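Local atomic coordinates of CD180 antigen (Mus musculus, PDB entry 3T6Q), a protein that may cooperate with MD-1 and TLR4 in the innate immune response of B cells to bacterial lipopolysaccharide, leading to NF-kappa-B activation. Residues C368-Q371 / L372-L375; F267-S270 / S271-H275; I259-Q262 / K263-F266. All blocks are in the same frame, centred on the assembly; numbering follows the deposited sequence.

How the contacts relate
All three contacts are short local turns in the leucine-rich repeat solenoid, and they come along the chain in the order 3, 2, 1. Contacts 3 and 2 belong to one repeat, LRR 8: contact 3 leaves strand 255-260 on the concave side, and contact 2 continues the same loop on the outer side before strand 282-284. Their centres lie 13 Å apart, and F274 CZ packs on F266 CE1 at 3.6 Å, joining the two turns into a continuous interior. Contact 1 is a separate outer loop that carries a glycan, between strands 354-356 and 380-382; its centre lies about 28 Å from that of contact 2 and 29 Å from that of contact 3.

Contact 1: residues C368-Q371 / L372-L375; sequences CNLQ and LRNL. With NAG (2-acetamido-2-deoxy-beta-D-glucopyranose), chain T.
L372 turns back along the chain so that its CD1 methyl lies against CB of C368, 3.6 Å away. With CG anti to its own carbonyl carbon (chi1 -54°), the leucine also lays CB and CG beside the carbonyl oxygen of C368. That oxygen accepts the amide of L372, L372 N to C368 O being 3.0 Å with an N-H...O angle of 152°. Helical backbone angles at 369-371 bring the two residues together and lead into a type I turn from L370 to R373, whose closing bond, R373 N to L370 O at 3.5 Å, is weak. C368 is joined to C367 by a disulfide between sequence neighbours, across a cis peptide. The coil belongs to the loop that leads from strand 354-356 of the leucine-rich repeat solenoid round to strand 380-382; leucine suits position 372 because its branched end is buried against L355 of the first strand. R373 faces the other way. Its chain runs extended as far as CD, and a bend at chi3 (-75°) carries NH1 obliquely past CD2 of L370, 4.0 Å away. A water in the plane of the guanidinium accepts from R373 NE and donates to the carbonyl oxygen of N369, tying the long chain back to the turn. A second water bridges the carbonyl oxygens of Q371 and R373. N369 ND2 donates to E394 O while its OD1 takes E398 N, and Q371 NE2 donates to D366 O. A type II turn follows from L372 to L375; at its third position N374 directs its side chain outward, ND2 bonded covalently to C1 of an N-linked sugar (1.5 Å).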
ATOM      1  N   CYS A 368       9.839  43.960 -34.163  1.00 20.93           N
ATOM      2  CA  CYS A 368       8.678  43.093 -34.002  1.00 20.94           C
ATOM      3  C   CYS A 368       7.369  43.785 -34.393  1.00 20.47           C
ATOM      4  O   CYS A 368       6.314  43.316 -33.994  1.00 18.04           O
ATOM      5  CB  CYS A 368       8.577  42.628 -32.546  1.00 27.08           C
ATOM      6  SG  CYS A 368      10.089  41.850 -31.891  1.00 28.92           S
ATOM      7  N   ASN A 369       7.435  44.902 -35.139  1.00 19.06           N
ATOM      8  CA  ASN A 369       6.237  45.612 -35.580  1.00 19.83           C
ATOM      9  C   ASN A 369       5.298  44.832 -36.462  1.00 19.14           C
ATOM     10  O   ASN A 369       4.085  44.908 -36.276  1.00 21.24           O
ATOM     11  CB  ASN A 369       6.627  46.923 -36.268  1.00 21.35           C
ATOM     12  CG  ASN A 369       7.437  47.792 -35.341  1.00 23.09           C
ATOM     13  OD1 ASN A 369       6.979  48.062 -34.203  1.00 24.62           O
ATOM     14  ND2 ASN A 369       8.659  48.172 -35.762  1.00 26.03           N
ATOM     15  N   LEU A 370       5.826  44.062 -37.412  1.00 18.07           N
ATOM     16  CA  LEU A 370       4.923  43.290 -38.242  1.00 20.57           C
ATOM     17  C   LEU A 370       4.264  42.164 -37.424  1.00 20.31           C
ATOM     18  O   LEU A 370       3.069  41.864 -37.576  1.00 19.84           O
ATOM     19  CB  LEU A 370       5.697  42.665 -39.428  1.00 22.21           C
ATOM     20  CG  LEU A 370       6.491  43.538 -40.424  1.00 34.10           C
ATOM     21  CD1 LEU A 370       6.629  42.918 -41.806  1.00 29.72           C
ATOM     22  CD2 LEU A 370       5.953  44.938 -40.575  1.00 31.85           C
ATOM     23  N   GLN A 371       5.080  41.494 -36.605  1.00 18.23           N
ATOM     24  CA  GLN A 371       4.634  40.313 -35.856  1.00 17.99           C
ATOM     25  C   GLN A 371       3.605  40.635 -34.787  1.00 18.51           C
ATOM     26  O   GLN A 371       2.654  39.871 -34.575  1.00 19.05           O
ATOM     27  CB  GLN A 371       5.848  39.596 -35.235  1.00 19.07           C
ATOM     28  CG  GLN A 371       6.839  39.063 -36.293  1.00 18.95           C
ATOM     29  CD  GLN A 371       7.875  40.088 -36.755  1.00 22.84           C
ATOM     30  OE1 GLN A 371       7.778  41.274 -36.453  1.00 21.37           O
ATOM     31  NE2 GLN A 371       8.877  39.622 -37.501  1.00 22.28           N
ATOM     32  N   LEU A 372       3.800  41.768 -34.135  1.00 16.87           N
ATOM     33  CA  LEU A 372       2.944  42.229 -33.035  1.00 20.33           C
ATOM     34  C   LEU A 372       1.989  43.363 -33.464  1.00 19.71           C
ATOM     35  O   LEU A 372       1.542  44.153 -32.617  1.00 19.74           O
ATOM     36  CB  LEU A 372       3.821  42.730 -31.893  1.00 21.89           C
ATOM     37  CG  LEU A 372       4.897  41.742 -31.377  1.00 23.81           C
ATOM     38  CD1 LEU A 372       5.768  42.469 -30.369  1.00 28.08           C
ATOM     39  CD2 LEU A 372       4.274  40.493 -30.800  1.00 27.14           C
ATOM     40  N   ARG A 373       1.727  43.453 -34.768  1.00 18.53           N
ATOM     41  CA  ARG A 373       0.849  44.504 -35.326  1.00 21.61           C
ATOM     42  C   ARG A 373      -0.455  44.611 -34.527  1.00 19.65           C
ATOM     43  O   ARG A 373      -1.118  43.600 -34.272  1.00 18.47           O
ATOM     44  CB  ARG A 373       0.543  44.210 -36.804  1.00 22.87           C
ATOM     45  CG  ARG A 373      -0.348  45.233 -37.502  1.00 25.48           C
ATOM     46  CD  ARG A 373      -0.541  44.879 -38.976  1.00 26.18           C
ATOM     47  NE  ARG A 373       0.680  45.193 -39.698  1.00 32.26           N
ATOM     48  CZ  ARG A 373       0.913  44.822 -40.959  1.00 35.49           C
ATOM     49  NH1 ARG A 373       2.057  45.154 -41.543  1.00 32.21           N
ATOM     50  NH2 ARG A 373      -0.016  44.138 -41.640  1.00 28.39           N
ATOM     51  N   ASN A 374      -0.792  45.827 -34.127  1.00 20.09           N
ATOM     52  CA  ASN A 374      -2.073  46.152 -33.456  1.00 23.78           C
ATOM     53  C   ASN A 374      -2.163  45.734 -31.989  1.00 23.97           C
ATOM     54  O   ASN A 374      -3.237  45.823 -31.403  1.00 21.98           O
ATOM     55  CB  ASN A 374      -3.298  45.587 -34.232  1.00 24.45           C
ATOM     56  CG  ASN A 374      -4.524  46.498 -34.129  1.00 26.84           C
ATOM     57  OD1 ASN A 374      -4.383  47.705 -34.049  1.00 27.56           O
ATOM     58  ND2 ASN A 374      -5.712  45.922 -34.113  1.00 31.22           N
ATOM     59  N   LEU A 375      -1.066  45.238 -31.384  1.00 21.56           N
ATOM     60  CA  LEU A 375      -1.149  44.831 -29.969  1.00 19.77           C
ATOM     61  C   LEU A 375      -0.926  46.038 -29.057  1.00 20.68           C
ATOM     62  O   LEU A 375      -0.011  46.060 -28.230  1.00 18.50           O
ATOM     63  CB  LEU A 375      -0.189  43.642 -29.662  1.00 18.60           C
ATOM     64  CG  LEU A 375      -0.505  42.349 -30.447  1.00 16.72           C
ATOM     65  CD1 LEU A 375       0.526  41.311 -30.023  1.00 17.56           C
ATOM     66  CD2 LEU A 375      -1.872  41.810 -30.071  1.00 20.24           C
TER
HETATM   67  C1  NAG T 704      -6.902  46.762 -34.052  1.00 37.25           C
HETATM   68  C2  NAG T 704      -8.073  46.018 -34.708  1.00 37.13           C
HETATM   69  C3  NAG T 704      -9.351  46.863 -34.706  1.00 38.80           C
HETATM   70  C4  NAG T 704      -9.620  47.467 -33.320  1.00 42.83           C
HETATM   71  C5  NAG T 704      -8.385  48.178 -32.742  1.00 38.73           C
HETATM   72  C6  NAG T 704      -8.613  48.539 -31.270  1.00 35.43           C
HETATM   73  C7  NAG T 704      -7.982  44.481 -36.629  1.00 31.26           C
HETATM   74  C8  NAG T 704      -7.603  44.318 -38.062  1.00 28.81           C
HETATM   75  N2  NAG T 704      -7.743  45.691 -36.097  1.00 39.39           N
HETATM   76  O3  NAG T 704     -10.412  45.996 -35.075  1.00 38.78           O
HETATM   77  O4  NAG T 704     -10.767  48.324 -33.320  1.00 50.87           O
HETATM   78  O5  NAG T 704      -7.236  47.317 -32.782  1.00 36.23           O
HETATM   79  O6  NAG T 704      -7.404  49.128 -30.814  1.00 43.17           O
HETATM   80  O7  NAG T 704      -8.481  43.537 -36.012  1.00 35.76           O
HETATM   81  O   HOH W   1       3.020  46.695 -38.470  1.00 38.11           O
HETATM   82  O   HOH W   2      -0.206  40.790 -34.819  1.00 19.68           O

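Contact 2: residues F267-S270 / S271-H275; sequences FNIS and SNTFH. With CU (copper (II) ion), chain J.
S270 O is gripped twice by one residue: T273 gives it both its side-chain hydroxyl, OG1 to O 2.7 Å, and its backbone amide, N to O 3.1 Å. The hydroxyl comes in only 20° out of the carbonyl plane, whereas the amide stands well above that plane, off the lone pairs; its bond closes the type I turn from S270 to T273. Threonine suits the site because OG1 lies beside its own backbone N (chi1 -60°), facing back into the turn, while CG2 is left for apolar packing. S270 also forms an ST turn, its OG accepting the amide of N272 at 2.8 Å; a small hydroxyl can fold over the following backbone in this way. A water joins S270 N to T273 OG1, adding a further link. I269 supplies the apolar side: CD1 reaches CE2 of F274 at 3.3 Å, the two side chains crossing at about a right angle. One face of that ring is covered by T273 CG2, 3.9 Å above its centre. In the next turn H275 ND1 donates to N272 O in the ring plane, fixing the ring's rotation; H275 NE2 binds the copper(II) ion at 2.0 Å, and E249 OE2 is its other protein ligand. The whole loop lies between strands 255-260 and 282-284 of the leucine-rich repeat solenoid, with F274 edge-to-face on F277 and touching L285, and I269 resting on P294.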
ATOM      1  N   PHE A 267      -5.279  16.991 -31.417  1.00 33.99           N
ATOM      2  CA  PHE A 267      -4.976  16.970 -32.889  1.00 40.67           C
ATOM      3  C   PHE A 267      -6.196  16.790 -33.831  1.00 37.44           C
ATOM      4  O   PHE A 267      -6.995  15.863 -33.649  1.00 34.01           O
ATOM      5  CB  PHE A 267      -3.911  15.893 -33.206  1.00 42.21           C
ATOM      6  CG  PHE A 267      -3.550  15.803 -34.674  1.00 50.98           C
ATOM      7  CD1 PHE A 267      -4.032  14.747 -35.465  1.00 55.56           C
ATOM      8  CD2 PHE A 267      -2.739  16.775 -35.276  1.00 53.11           C
ATOM      9  CE1 PHE A 267      -3.710  14.661 -36.824  1.00 50.91           C
ATOM     10  CE2 PHE A 267      -2.422  16.696 -36.637  1.00 53.32           C
ATOM     11  CZ  PHE A 267      -2.907  15.640 -37.412  1.00 50.17           C
ATOM     12  N   ASN A 268      -6.340  17.661 -34.837  1.00 35.32           N
ATOM     13  CA  ASN A 268      -7.476  17.571 -35.809  1.00 36.02           C
ATOM     14  C   ASN A 268      -8.848  17.753 -35.141  1.00 34.62           C
ATOM     15  O   ASN A 268      -9.831  17.054 -35.386  1.00 29.53           O
ATOM     16  CB  ASN A 268      -7.460  16.297 -36.691  1.00 41.64           C
ATOM     17  CG  ASN A 268      -8.355  16.435 -37.941  1.00 39.95           C
ATOM     18  OD1 ASN A 268      -9.017  15.496 -38.378  1.00 54.79           O
ATOM     19  ND2 ASN A 268      -8.379  17.619 -38.498  1.00 36.96           N
ATOM     20  N   ILE A 269      -8.864  18.757 -34.307  1.00 28.47           N
ATOM     21  CA  ILE A 269      -9.987  19.190 -33.529  1.00 28.81           C
ATOM     22  C   ILE A 269     -11.161  19.716 -34.416  1.00 28.04           C
ATOM     23  O   ILE A 269     -10.950  20.407 -35.414  1.00 24.25           O
ATOM     24  CB  ILE A 269      -9.385  20.278 -32.603  1.00 29.04           C
ATOM     25  CG1 ILE A 269     -10.287  20.692 -31.504  1.00 31.18           C
ATOM     26  CG2 ILE A 269      -8.987  21.530 -33.381  1.00 37.18           C
ATOM     27  CD1 ILE A 269      -9.598  21.743 -30.664  1.00 36.44           C
ATOM     28  N   SER A 270     -12.391  19.378 -34.036  1.00 23.97           N
ATOM     29  CA  SER A 270     -13.593  19.933 -34.648  1.00 22.01           C
ATOM     30  C   SER A 270     -13.714  21.410 -34.267  1.00 20.89           C
ATOM     31  O   SER A 270     -13.355  21.793 -33.132  1.00 21.66           O
ATOM     32  CB  SER A 270     -14.831  19.156 -34.139  1.00 21.13           C
ATOM     33  OG  SER A 270     -16.001  19.955 -34.310  1.00 23.64           O
ATOM     34  N   SER A 271     -14.253  22.233 -35.158  1.00 19.88           N
ATOM     35  CA  SER A 271     -14.580  23.614 -34.805  1.00 18.80           C
ATOM     36  C   SER A 271     -15.675  23.743 -33.720  1.00 19.63           C
ATOM     37  O   SER A 271     -15.902  24.838 -33.158  1.00 19.82           O
ATOM     38  CB  SER A 271     -14.993  24.368 -36.056  1.00 20.63           C
ATOM     39  OG  SER A 271     -16.094  23.698 -36.673  1.00 22.81           O
ATOM     40  N   ASN A 272     -16.373  22.639 -33.439  1.00 20.71           N
ATOM     41  CA  ASN A 272     -17.408  22.619 -32.391  1.00 21.17           C
ATOM     42  C   ASN A 272     -16.905  22.112 -31.035  1.00 18.80           C
ATOM     43  O   ASN A 272     -17.697  21.963 -30.083  1.00 18.03           O
ATOM     44  CB  ASN A 272     -18.601  21.757 -32.842  1.00 19.75           C
ATOM     45  CG  ASN A 272     -19.905  22.228 -32.239  1.00 21.28           C
ATOM     46  OD1 ASN A 272     -20.020  23.389 -31.823  1.00 21.45           O
ATOM     47  ND2 ASN A 272     -20.906  21.329 -32.200  1.00 20.84           N
ATOM     48  N   THR A 273     -15.593  21.877 -30.920  1.00 17.98           N
ATOM     49  CA  THR A 273     -15.040  21.205 -29.726  1.00 16.58           C
ATOM     50  C   THR A 273     -15.334  21.971 -28.415  1.00 16.85           C
ATOM     51  O   THR A 273     -15.619  21.341 -27.401  1.00 18.26           O
ATOM     52  CB  THR A 273     -13.519  21.011 -29.843  1.00 16.31           C
ATOM     53  OG1 THR A 273     -13.249  20.199 -30.990  1.00 20.39           O
ATOM     54  CG2 THR A 273     -12.929  20.332 -28.568  1.00 17.17           C
ATOM     55  N   PHE A 274     -15.250  23.308 -28.452  1.00 14.81           N
ATOM     56  CA  PHE A 274     -15.353  24.103 -27.228  1.00 15.36           C
ATOM     57  C   PHE A 274     -16.693  24.832 -27.050  1.00 17.30           C
ATOM     58  O   PHE A 274     -16.801  25.763 -26.238  1.00 16.37           O
ATOM     59  CB  PHE A 274     -14.177  25.097 -27.148  1.00 16.66           C
ATOM     60  CG  PHE A 274     -12.826  24.399 -27.139  1.00 16.79           C
ATOM     61  CD1 PHE A 274     -12.388  23.723 -25.990  1.00 16.81           C
ATOM     62  CD2 PHE A 274     -12.026  24.396 -28.269  1.00 16.93           C
ATOM     63  CE1 PHE A 274     -11.146  23.051 -25.969  1.00 17.60           C
ATOM     64  CE2 PHE A 274     -10.772  23.745 -28.256  1.00 18.76           C
ATOM     65  CZ  PHE A 274     -10.344  23.067 -27.123  1.00 16.40           C
ATOM     66  N   HIS A 275     -17.735  24.379 -27.745  1.00 17.68           N
ATOM     67  CA  HIS A 275     -19.022  25.100 -27.633  1.00 18.37           C
ATOM     68  C   HIS A 275     -19.623  25.112 -26.229  1.00 18.72           C
ATOM     69  O   HIS A 275     -20.383  26.024 -25.947  1.00 21.06           O
ATOM     70  CB  HIS A 275     -20.054  24.600 -28.662  1.00 19.49           C
ATOM     71  CG  HIS A 275     -20.624  23.235 -28.345  1.00 18.30           C
ATOM     72  ND1 HIS A 275     -20.078  22.082 -28.797  1.00 18.86           N
ATOM     73  CD2 HIS A 275     -21.727  22.867 -27.568  1.00 21.12           C
ATOM     74  CE1 HIS A 275     -20.802  21.029 -28.358  1.00 17.99           C
ATOM     75  NE2 HIS A 275     -21.810  21.512 -27.603  1.00 20.42           N
TER
HETATM   76 CU    CU J   1     -23.230  20.152 -27.052  0.50 22.11          CU
HETATM   77  O   HOH W   3     -12.558  17.596 -31.569  1.00 22.85           O

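Contact 3: residues I259-Q262 / K263-F266; sequences INLQ and KHYF
L261 presses its CD1 methyl against the edge of the F266 ring, 4.0 Å from CZ, the two side chains crossing at about a right angle. The carbonyl oxygen of L261 sits near the plane of the H264 imidazole, 3.4 Å from CD2. Beside them Q262 and K263 run side by side in the same direction, with Q262 NE2 3.9 Å from K263 CG. The chain reverses through a type II turn from L261 to H264, whose third position calls for a positive phi; K263, although not a glycine, adopts it (71°). The turn follows strand 255-260, on the concave side of the solenoid, with leucine and phenylalanine turned into the interior as in other leucine-rich repeats. In the consensus LxxLxLxxN, I259 and L261 fill leucine positions and H264 the asparagine's; its NE2 bond to L232 O, just after strand 226-231, probably does the work of that asparagine's bond to the neighbouring coil. N260 instead forms an Asx turn: its OD1 accepts the amide of Q262, N to OD1 2.9 Å at an N-H...O angle of 166°, since its short side chain can reach forward two residues. Further out, F266 touches L285 and T288 of the following repeat. K263 NZ forms a salt bridge with E236. Q262 NE2 bonds to T234 O and also to the backbone of another protein chain, which packs against both Q262 and K263.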
ATOM      1  N   ILE A 259      -9.813  25.868 -16.517  1.00 15.90           N
ATOM      2  CA  ILE A 259      -9.745  24.425 -16.748  1.00 15.35           C
ATOM      3  C   ILE A 259      -8.426  24.075 -17.412  1.00 17.39           C
ATOM      4  O   ILE A 259      -7.934  24.822 -18.302  1.00 16.74           O
ATOM      5  CB  ILE A 259     -10.948  23.888 -17.562  1.00 16.69           C
ATOM      6  CG1 ILE A 259     -10.896  22.369 -17.724  1.00 22.20           C
ATOM      7  CG2 ILE A 259     -11.056  24.567 -18.911  1.00 22.50           C
ATOM      8  CD1 ILE A 259     -12.248  21.792 -18.204  1.00 27.89           C
ATOM      9  N   ASN A 260      -7.862  22.929 -17.001  1.00 14.04           N
ATOM     10  CA  ASN A 260      -6.606  22.461 -17.607  1.00 14.25           C
ATOM     11  C   ASN A 260      -6.911  21.113 -18.244  1.00 14.31           C
ATOM     12  O   ASN A 260      -7.517  20.225 -17.598  1.00 16.87           O
ATOM     13  CB  ASN A 260      -5.511  22.332 -16.500  1.00 13.90           C
ATOM     14  CG  ASN A 260      -4.149  21.932 -17.089  1.00 17.89           C
ATOM     15  OD1 ASN A 260      -4.018  20.858 -17.662  1.00 16.84           O
ATOM     16  ND2 ASN A 260      -3.170  22.773 -16.937  1.00 14.00           N
ATOM     17  N   LEU A 261      -6.527  20.942 -19.509  1.00 14.80           N
ATOM     18  CA  LEU A 261      -6.720  19.707 -20.219  1.00 13.88           C
ATOM     19  C   LEU A 261      -5.396  19.202 -20.830  1.00 15.80           C
ATOM     20  O   LEU A 261      -5.387  18.602 -21.909  1.00 14.15           O
ATOM     21  CB  LEU A 261      -7.779  19.941 -21.340  1.00 13.83           C
ATOM     22  CG  LEU A 261      -9.206  20.060 -20.776  1.00 16.50           C
ATOM     23  CD1 LEU A 261     -10.207  20.729 -21.711  1.00 16.96           C
ATOM     24  CD2 LEU A 261      -9.705  18.662 -20.332  1.00 15.78           C
ATOM     25  N   GLN A 262      -4.284  19.459 -20.158  1.00 14.98           N
ATOM     26  CA  GLN A 262      -2.994  19.131 -20.777  1.00 16.34           C
ATOM     27  C   GLN A 262      -2.857  17.648 -21.191  1.00 15.89           C
ATOM     28  O   GLN A 262      -3.406  16.747 -20.521  1.00 15.50           O
ATOM     29  CB  GLN A 262      -1.851  19.541 -19.829  1.00 14.54           C
ATOM     30  CG  GLN A 262      -1.751  18.661 -18.558  1.00 15.47           C
ATOM     31  CD  GLN A 262      -0.309  18.589 -18.028  1.00 15.89           C
ATOM     32  OE1 GLN A 262       0.364  19.591 -17.910  1.00 15.45           O
ATOM     33  NE2 GLN A 262       0.148  17.392 -17.712  1.00 16.60           N
ATOM     34  N   LYS A 263      -2.136  17.425 -22.293  1.00 15.03           N
ATOM     35  CA  LYS A 263      -1.658  16.100 -22.733  1.00 17.84           C
ATOM     36  C   LYS A 263      -2.748  15.190 -23.248  1.00 18.56           C
ATOM     37  O   LYS A 263      -2.462  14.070 -23.629  1.00 17.15           O
ATOM     38  CB  LYS A 263      -0.803  15.401 -21.674  1.00 16.10           C
ATOM     39  CG  LYS A 263       0.493  16.165 -21.383  1.00 19.04           C
ATOM     40  CD  LYS A 263       1.606  15.231 -20.917  1.00 23.42           C
ATOM     41  CE  LYS A 263       2.945  15.979 -20.934  1.00 29.57           C
ATOM     42  NZ  LYS A 263       3.584  15.973 -22.273  1.00 31.02           N
ATOM     43  N   HIS A 264      -4.006  15.648 -23.251  1.00 17.85           N
ATOM     44  CA  HIS A 264      -5.021  14.911 -24.015  1.00 18.52           C
ATOM     45  C   HIS A 264      -4.790  15.071 -25.476  1.00 21.43           C
ATOM     46  O   HIS A 264      -4.161  16.061 -25.928  1.00 19.28           O
ATOM     47  CB  HIS A 264      -6.450  15.358 -23.644  1.00 21.43           C
ATOM     48  CG  HIS A 264      -6.848  14.934 -22.257  1.00 18.19           C
ATOM     49  ND1 HIS A 264      -7.195  13.649 -21.966  1.00 19.09           N
ATOM     50  CD2 HIS A 264      -6.873  15.639 -21.060  1.00 16.45           C
ATOM     51  CE1 HIS A 264      -7.467  13.549 -20.655  1.00 21.29           C
ATOM     52  NE2 HIS A 264      -7.253  14.767 -20.087  1.00 17.93           N
ATOM     53  N   TYR A 265      -5.298  14.118 -26.249  1.00 19.69           N
ATOM     54  CA  TYR A 265      -5.023  14.116 -27.682  1.00 23.04           C
ATOM     55  C   TYR A 265      -6.088  14.894 -28.461  1.00 24.09           C
ATOM     56  O   TYR A 265      -7.102  14.325 -28.861  1.00 25.09           O
ATOM     57  CB  TYR A 265      -4.900  12.680 -28.186  1.00 25.10           C
ATOM     58  CG  TYR A 265      -4.351  12.529 -29.591  1.00 31.01           C
ATOM     59  CD1 TYR A 265      -5.118  11.915 -30.597  1.00 36.57           C
ATOM     60  CD2 TYR A 265      -3.069  12.992 -29.922  1.00 31.77           C
ATOM     61  CE1 TYR A 265      -4.619  11.762 -31.879  1.00 34.49           C
ATOM     62  CE2 TYR A 265      -2.562  12.835 -31.209  1.00 33.87           C
ATOM     63  CZ  TYR A 265      -3.349  12.224 -32.174  1.00 37.64           C
ATOM     64  OH  TYR A 265      -2.872  12.064 -33.445  1.00 38.44           O
ATOM     65  N   PHE A 266      -5.842  16.195 -28.670  1.00 21.58           N
ATOM     66  CA  PHE A 266      -6.751  17.050 -29.418  1.00 28.80           C
ATOM     67  C   PHE A 266      -6.522  17.070 -30.943  1.00 32.96           C
ATOM     68  O   PHE A 266      -7.497  17.141 -31.670  1.00 47.98           O
ATOM     69  CB  PHE A 266      -6.752  18.496 -28.895  1.00 21.67           C
ATOM     70  CG  PHE A 266      -7.553  18.712 -27.613  1.00 23.20           C
ATOM     71  CD1 PHE A 266      -8.794  19.394 -27.647  1.00 23.20           C
ATOM     72  CD2 PHE A 266      -7.058  18.319 -26.358  1.00 21.03           C
ATOM     73  CE1 PHE A 266      -9.507  19.635 -26.445  1.00 20.33           C
ATOM     74  CE2 PHE A 266      -7.761  18.564 -25.166  1.00 20.51           C
ATOM     75  CZ  PHE A 266      -8.992  19.208 -25.211  1.00 21.88           C
TER